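Local coordinates for peridinin-chlorophyll A protein (Amphidinium carterae, PDB 2C9E) that binds peridinin and chlorophyll a and probably serves as a water-soluble antenna capturing blue-green light, at residues W23-D35 against S204-K216. Sequence-based numbering, arbitrary orientation.
Sequences WGGSSAIAKYIAD and SKYIETASAKNPK. With PID (peridinin), chain D.
Glu208 and Ala34 meet where helix 28-35 runs nearly antiparallel to helix 204-213, the short axes 7.8 Å apart at 159°. Ala34 suits so close an approach because its side chain is only a methyl, CB, 3.7 Å from Glu208 CB. With CG anti to the backbone N (chi1 -171°), the extended Glu208 chain passes Lys31 CG and carries its carboxylate out toward solvent, where OE1 salt-bridges Lys205 NZ and a water links OE2 to Ser26 OG. Ile207 fills the inner side: its CG2 branch lies 3.9 Å from Ile33 CG2, the two side chains crossing at about a right angle.

Three serines tie side chain to backbone, each short enough to bring a hydroxyl to a neighbouring carbonyl without adding bulk. Ser204 OG donates to Ala34 O (2.8 Å) in the carbonyl plane; Ser26 OG donates to Glu208 O, which the kink before Ser211 and Ala212 leaves without its helical partner; Ser211 OG donates to Gly24 O. Gly24 suits its place because a CB would collide with Pro215.

Beneath lies peridinin: Ile29 puts CG2 3.6 Å from CM5 and CG1 along the polyene. With an alanine here the polyene is likely to lose apolar support from CG1, CG2 and CD1. The contact joins the two halves of the all-helical protein over their pigments, with helix 119-128 packed on Ile29 and helix 215-231 on Ser211.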
loop_
_atom_site.group_PDB
_atom_site.type_symbol
_atom_site.label_atom_id
_atom_site.label_comp_id
_atom_site.label_asym_id
_atom_site.label_seq_id
_atom_site.Cartn_x
_atom_site.Cartn_y
_atom_site.Cartn_z
ATOM N N TRP A 23 16.142 -5.170 4.756
ATOM C CA TRP A 23 14.759 -5.251 4.331
ATOM C C TRP A 23 13.796 -5.704 5.399
ATOM O O TRP A 23 12.681 -5.197 5.475
ATOM C CB TRP A 23 14.622 -6.181 3.132
ATOM C CG TRP A 23 15.432 -5.697 2.005
ATOM C CD1 TRP A 23 16.639 -6.184 1.601
ATOM C CD2 TRP A 23 15.165 -4.550 1.189
ATOM N NE1 TRP A 23 17.152 -5.416 0.581
ATOM C CE2 TRP A 23 16.267 -4.399 0.311
ATOM C CE3 TRP A 23 14.105 -3.634 1.109
ATOM C CZ2 TRP A 23 16.333 -3.368 -0.637
ATOM C CZ3 TRP A 23 14.164 -2.617 0.173
ATOM C CH2 TRP A 23 15.280 -2.496 -0.696
ATOM N N GLY A 24 14.214 -6.656 6.227
ATOM C CA GLY A 24 13.302 -7.154 7.217
ATOM C C GLY A 24 13.270 -6.511 8.596
ATOM O O GLY A 24 12.332 -6.785 9.346
ATOM N N GLY A 25 14.243 -5.667 8.925
ATOM C CA GLY A 25 14.273 -5.096 10.258
ATOM C C GLY A 25 13.605 -3.744 10.427
ATOM O O GLY A 25 12.867 -3.265 9.527
ATOM N N SER A 26 13.838 -3.126 11.593
ATOM C CA SER A 26 13.247 -1.814 11.836
ATOM C C SER A 26 14.206 -0.811 11.281
ATOM O O SER A 26 14.881 -0.148 12.022
ATOM C CB SER A 26 13.049 -1.496 13.314
ATOM O OG SER A 26 12.310 -0.239 13.439
ATOM N N SER A 27 14.269 -0.704 9.973
ATOM C CA SER A 27 15.187 0.233 9.362
ATOM C C SER A 27 14.739 1.699 9.547
ATOM O O SER A 27 13.851 2.018 10.320
ATOM C CB SER A 27 15.287 -0.070 7.863
ATOM O OG SER A 27 14.009 0.111 7.264
ATOM N N ALA A 28 15.392 2.587 8.840
ATOM C CA ALA A 28 15.050 3.973 8.909
ATOM C C ALA A 28 13.677 4.119 8.221
ATOM O O ALA A 28 12.900 5.029 8.542
ATOM C CB ALA A 28 16.124 4.787 8.200
ATOM N N ILE A 29 13.365 3.204 7.298
ATOM C CA ILE A 29 12.082 3.250 6.606
ATOM C C ILE A 29 10.949 2.848 7.553
ATOM O O ILE A 29 9.948 3.547 7.641
ATOM C CB ILE A 29 12.093 2.312 5.393
ATOM C CG1 ILE A 29 13.054 2.865 4.360
ATOM C CG2 ILE A 29 10.724 2.173 4.773
ATOM C CD1 ILE A 29 12.418 3.848 3.436
ATOM N N ALA A 30 11.116 1.738 8.277
ATOM C CA ALA A 30 10.080 1.265 9.201
ATOM C C ALA A 30 9.726 2.382 10.182
ATOM O O ALA A 30 8.561 2.620 10.482
ATOM C CB ALA A 30 10.571 0.003 9.964
ATOM N N LYS A 31 10.750 3.056 10.689
ATOM C CA LYS A 31 10.541 4.122 11.682
ATOM C C LYS A 31 9.994 5.369 11.025
ATOM O O LYS A 31 9.183 6.076 11.643
ATOM C CB LYS A 31 11.848 4.471 12.429
ATOM C CG LYS A 31 12.405 3.270 13.151
ATOM C CD LYS A 31 13.796 3.489 13.712
ATOM C CE LYS A 31 14.165 2.335 14.611
ATOM N NZ LYS A 31 15.313 2.755 15.436
ATOM N N TYR A 32 10.416 5.657 9.791
ATOM C CA TYR A 32 9.844 6.832 9.142
ATOM C C TYR A 32 8.328 6.647 8.897
ATOM O O TYR A 32 7.559 7.541 9.187
ATOM C CB TYR A 32 10.531 7.111 7.817
ATOM C CG TYR A 32 9.771 8.058 6.952
ATOM C CD1 TYR A 32 9.916 9.439 7.112
ATOM C CD2 TYR A 32 8.849 7.585 5.997
ATOM C CE1 TYR A 32 9.161 10.340 6.353
ATOM C CE2 TYR A 32 8.068 8.492 5.224
ATOM C CZ TYR A 32 8.231 9.868 5.403
ATOM O OH TYR A 32 7.506 10.789 4.640
ATOM N N ILE A 33 7.903 5.493 8.376
ATOM C CA ILE A 33 6.469 5.283 8.122
ATOM C C ILE A 33 5.672 5.344 9.427
ATOM O O ILE A 33 4.632 6.001 9.495
ATOM C CB ILE A 33 6.189 3.953 7.426
ATOM C CG1 ILE A 33 6.925 3.898 6.097
ATOM C CG2 ILE A 33 4.689 3.795 7.227
ATOM C CD1 ILE A 33 6.975 2.543 5.437
ATOM N N ALA A 34 6.199 4.686 10.462
ATOM C CA ALA A 34 5.605 4.662 11.785
ATOM C C ALA A 34 5.380 6.045 12.349
ATOM O O ALA A 34 4.330 6.282 12.957
ATOM C CB ALA A 34 6.481 3.909 12.724
ATOM N N ASP A 35 6.347 6.953 12.175
ATOM C CA ASP A 35 6.187 8.291 12.733
ATOM C C ASP A 35 5.882 9.407 11.758
ATOM O O ASP A 35 5.706 10.551 12.189
ATOM C CB ASP A 35 7.438 8.740 13.505
ATOM C CG ASP A 35 7.865 7.765 14.600
ATOM O OD1 ASP A 35 7.014 7.061 15.222
ATOM O OD2 ASP A 35 9.096 7.732 14.845
ATOM N N SER A 204 1.113 2.396 14.439
ATOM C CA SER A 204 2.462 2.879 14.234
ATOM C C SER A 204 3.444 1.930 14.874
ATOM O O SER A 204 4.468 1.566 14.266
ATOM C CB SER A 204 2.667 4.275 14.840
ATOM O OG SER A 204 2.006 5.220 14.033
ATOM N N LYS A 205 3.145 1.516 16.106
ATOM C CA LYS A 205 4.088 0.631 16.742
ATOM C C LYS A 205 4.230 -0.673 15.948
ATOM O O LYS A 205 5.354 -1.157 15.797
ATOM C CB LYS A 205 3.725 0.390 18.216
ATOM C CG LYS A 205 4.730 -0.499 18.979
ATOM C CD LYS A 205 6.243 -0.244 18.668
ATOM C CE LYS A 205 6.968 0.796 19.583
ATOM N NZ LYS A 205 6.703 2.276 19.336
ATOM N N TYR A 206 3.118 -1.195 15.406
ATOM C CA TYR A 206 3.143 -2.429 14.606
ATOM C C TYR A 206 4.050 -2.251 13.377
ATOM O O TYR A 206 4.958 -3.059 13.114
ATOM C CB TYR A 206 1.721 -2.785 14.160
ATOM C CG TYR A 206 1.647 -4.101 13.423
ATOM C CD1 TYR A 206 1.716 -5.300 14.109
ATOM C CD2 TYR A 206 1.624 -4.143 12.017
ATOM C CE1 TYR A 206 1.783 -6.528 13.432
ATOM C CE2 TYR A 206 1.681 -5.377 11.319
ATOM C CZ TYR A 206 1.761 -6.558 12.041
ATOM O OH TYR A 206 1.790 -7.768 11.373
ATOM N N ILE A 207 3.835 -1.164 12.637
ATOM C CA ILE A 207 4.636 -0.886 11.465
ATOM C C ILE A 207 6.127 -0.754 11.811
ATOM O O ILE A 207 6.999 -1.254 11.094
ATOM C CB ILE A 207 4.138 0.411 10.793
ATOM C CG1 ILE A 207 2.729 0.174 10.195
ATOM C CG2 ILE A 207 5.174 0.924 9.797
ATOM C CD1 ILE A 207 2.068 1.453 9.655
ATOM N N GLU A 208 6.428 -0.080 12.910
ATOM C CA GLU A 208 7.815 0.105 13.339
ATOM C C GLU A 208 8.581 -1.173 13.755
ATOM O O GLU A 208 9.789 -1.361 13.443
ATOM C CB GLU A 208 7.842 1.042 14.542
ATOM C CG GLU A 208 9.224 1.470 14.914
ATOM C CD GLU A 208 9.327 2.098 16.297
ATOM O OE1 GLU A 208 8.374 2.779 16.773
ATOM O OE2 GLU A 208 10.398 1.923 16.900
ATOM N N THR A 209 7.877 -2.066 14.440
ATOM C CA THR A 209 8.530 -3.244 14.996
ATOM C C THR A 209 8.094 -4.618 14.538
ATOM O O THR A 209 8.779 -5.580 14.835
ATOM C CB THR A 209 8.334 -3.263 16.524
ATOM O OG1 THR A 209 6.930 -3.420 16.770
ATOM C CG2 THR A 209 8.793 -1.925 17.213
ATOM N N ALA A 210 6.964 -4.741 13.857
ATOM C CA ALA A 210 6.455 -6.054 13.493
ATOM C C ALA A 210 7.388 -6.924 12.685
ATOM O O ALA A 210 7.703 -8.050 13.056
ATOM C CB ALA A 210 5.129 -5.913 12.763
ATOM N N SER A 211 7.830 -6.413 11.558
ATOM C CA SER A 211 8.699 -7.197 10.706
ATOM C C SER A 211 9.967 -7.679 11.388
ATOM O O SER A 211 10.340 -8.849 11.274
ATOM C CB SER A 211 9.079 -6.384 9.462
ATOM O OG SER A 211 9.924 -7.108 8.588
ATOM N N ALA A 212 10.650 -6.780 12.082
ATOM C CA ALA A 212 11.910 -7.169 12.715
ATOM C C ALA A 212 11.768 -8.448 13.549
ATOM O O ALA A 212 12.696 -9.231 13.609
ATOM C CB ALA A 212 12.431 -6.049 13.558
ATOM N N LYS A 213 10.591 -8.672 14.144
ATOM C CA LYS A 213 10.367 -9.840 14.981
ATOM C C LYS A 213 10.207 -11.120 14.206
ATOM O O LYS A 213 10.516 -12.184 14.728
ATOM C CB LYS A 213 9.124 -9.677 15.840
ATOM C CG LYS A 213 9.161 -8.553 16.885
ATOM C CD LYS A 213 7.893 -8.669 17.724
ATOM C CE LYS A 213 7.685 -7.479 18.587
ATOM N NZ LYS A 213 6.283 -6.955 18.405
ATOM N N ASN A 214 9.724 -11.040 12.961
ATOM C CA ASN A 214 9.521 -12.253 12.172
ATOM C C ASN A 214 9.472 -11.836 10.722
ATOM O O ASN A 214 8.411 -11.832 10.102
ATOM C CB ASN A 214 8.186 -12.886 12.564
ATOM C CG ASN A 214 8.069 -14.302 12.112
ATOM O OD1 ASN A 214 8.752 -14.736 11.164
ATOM N ND2 ASN A 214 7.188 -15.045 12.768
ATOM N N PRO A 215 10.634 -11.481 10.172
ATOM C CA PRO A 215 10.788 -11.027 8.796
ATOM C C PRO A 215 10.218 -11.961 7.756
ATOM O O PRO A 215 9.521 -11.527 6.801
ATOM C CB PRO A 215 12.312 -10.840 8.650
ATOM C CG PRO A 215 12.790 -10.588 10.065
ATOM C CD PRO A 215 11.935 -11.565 10.861
ATOM N N LYS A 216 10.509 -13.257 7.913
ATOM C CA LYS A 216 10.044 -14.233 6.920
ATOM C C LYS A 216 8.560 -14.338 6.882
ATOM O O LYS A 216 7.975 -14.438 5.808
ATOM C CB LYS A 216 10.638 -15.631 7.166
ATOM C CG LYS A 216 12.091 -15.765 6.711
ATOM C CD LYS A 216 12.489 -17.244 6.657
ATOM C CE LYS A 216 13.964 -17.422 6.275
ATOM N NZ LYS A 216 14.387 -18.876 6.236
HETATM C C1 PID D . 21.542 11.776 -1.140
HETATM C C2 PID D . 22.522 12.944 -1.281
HETATM C C3 PID D . 22.812 13.170 -2.767
HETATM C C4 PID D . 23.464 11.905 -3.336
HETATM C C5 PID D . 22.515 10.701 -3.374
HETATM C C6 PID D . 21.595 10.619 -2.146
HETATM C C7 PID D . 21.208 9.325 -1.778
HETATM C C8 PID D . 19.929 8.777 -1.890
HETATM C C9 PID D . 19.580 7.473 -1.522
HETATM C C10 PID D . 20.408 6.485 -0.989
HETATM C C11 PID D . 18.349 6.960 -1.600
HETATM C C12 PID D . 18.361 5.722 -1.101
HETATM C C13 PID D . 17.206 4.982 -0.830
HETATM C C14 PID D . 17.094 3.712 -0.258
HETATM C C15 PID D . 15.821 3.192 -0.010
HETATM C C16 PID D . 15.541 1.989 0.643
HETATM C C17 PID D . 14.216 1.628 0.903
HETATM C C18 PID D . 13.845 0.513 1.655
HETATM C C19 PID D . 12.509 0.226 1.946
HETATM C C20 PID D . 12.161 -0.827 2.796
HETATM C C21 PID D . 10.873 -1.188 3.197
HETATM C C22 PID D . 10.699 -2.221 4.122
HETATM C C23 PID D . 9.570 -2.658 4.626
HETATM C C24 PID D . 8.480 -3.076 5.231
HETATM C C25 PID D . 7.625 -4.239 4.698
HETATM C C26 PID D . 6.133 -4.068 5.010
HETATM C C27 PID D . 5.853 -3.697 6.469
HETATM C C28 PID D . 6.562 -2.368 6.757
HETATM C C29 PID D . 8.084 -2.457 6.583
HETATM C C30 PID D . 3.837 -3.635 7.773
HETATM C C31 PID D . 2.316 -3.762 7.846
HETATM C CM1 PID D . 21.074 11.525 0.294
HETATM C CM2 PID D . 23.394 9.453 -3.493
HETATM C CM3 PID D . 21.655 10.804 -4.637
HETATM C CM4 PID D . 18.345 2.924 0.143
HETATM C CM5 PID D . 9.649 -0.498 2.587
HETATM C CM6 PID D . 7.758 -4.383 3.179
HETATM C CM7 PID D . 8.128 -5.523 5.363
HETATM C CM8 PID D . 8.653 -1.044 6.738
HETATM O O1 PID D . 20.566 11.622 -2.170
HETATM O O2 PID D . 23.732 14.256 -2.899
HETATM O O3 PID D . 21.633 6.530 -0.866
HETATM O O4 PID D . 19.636 5.387 -0.725
HETATM O O5 PID D . 8.610 -3.293 7.619
HETATM O O6 PID D . 4.418 -3.595 6.540
HETATM O O7 PID D . 4.500 -3.642 8.811
HETATM O O HOH W 1 12.538 -0.148 16.450
#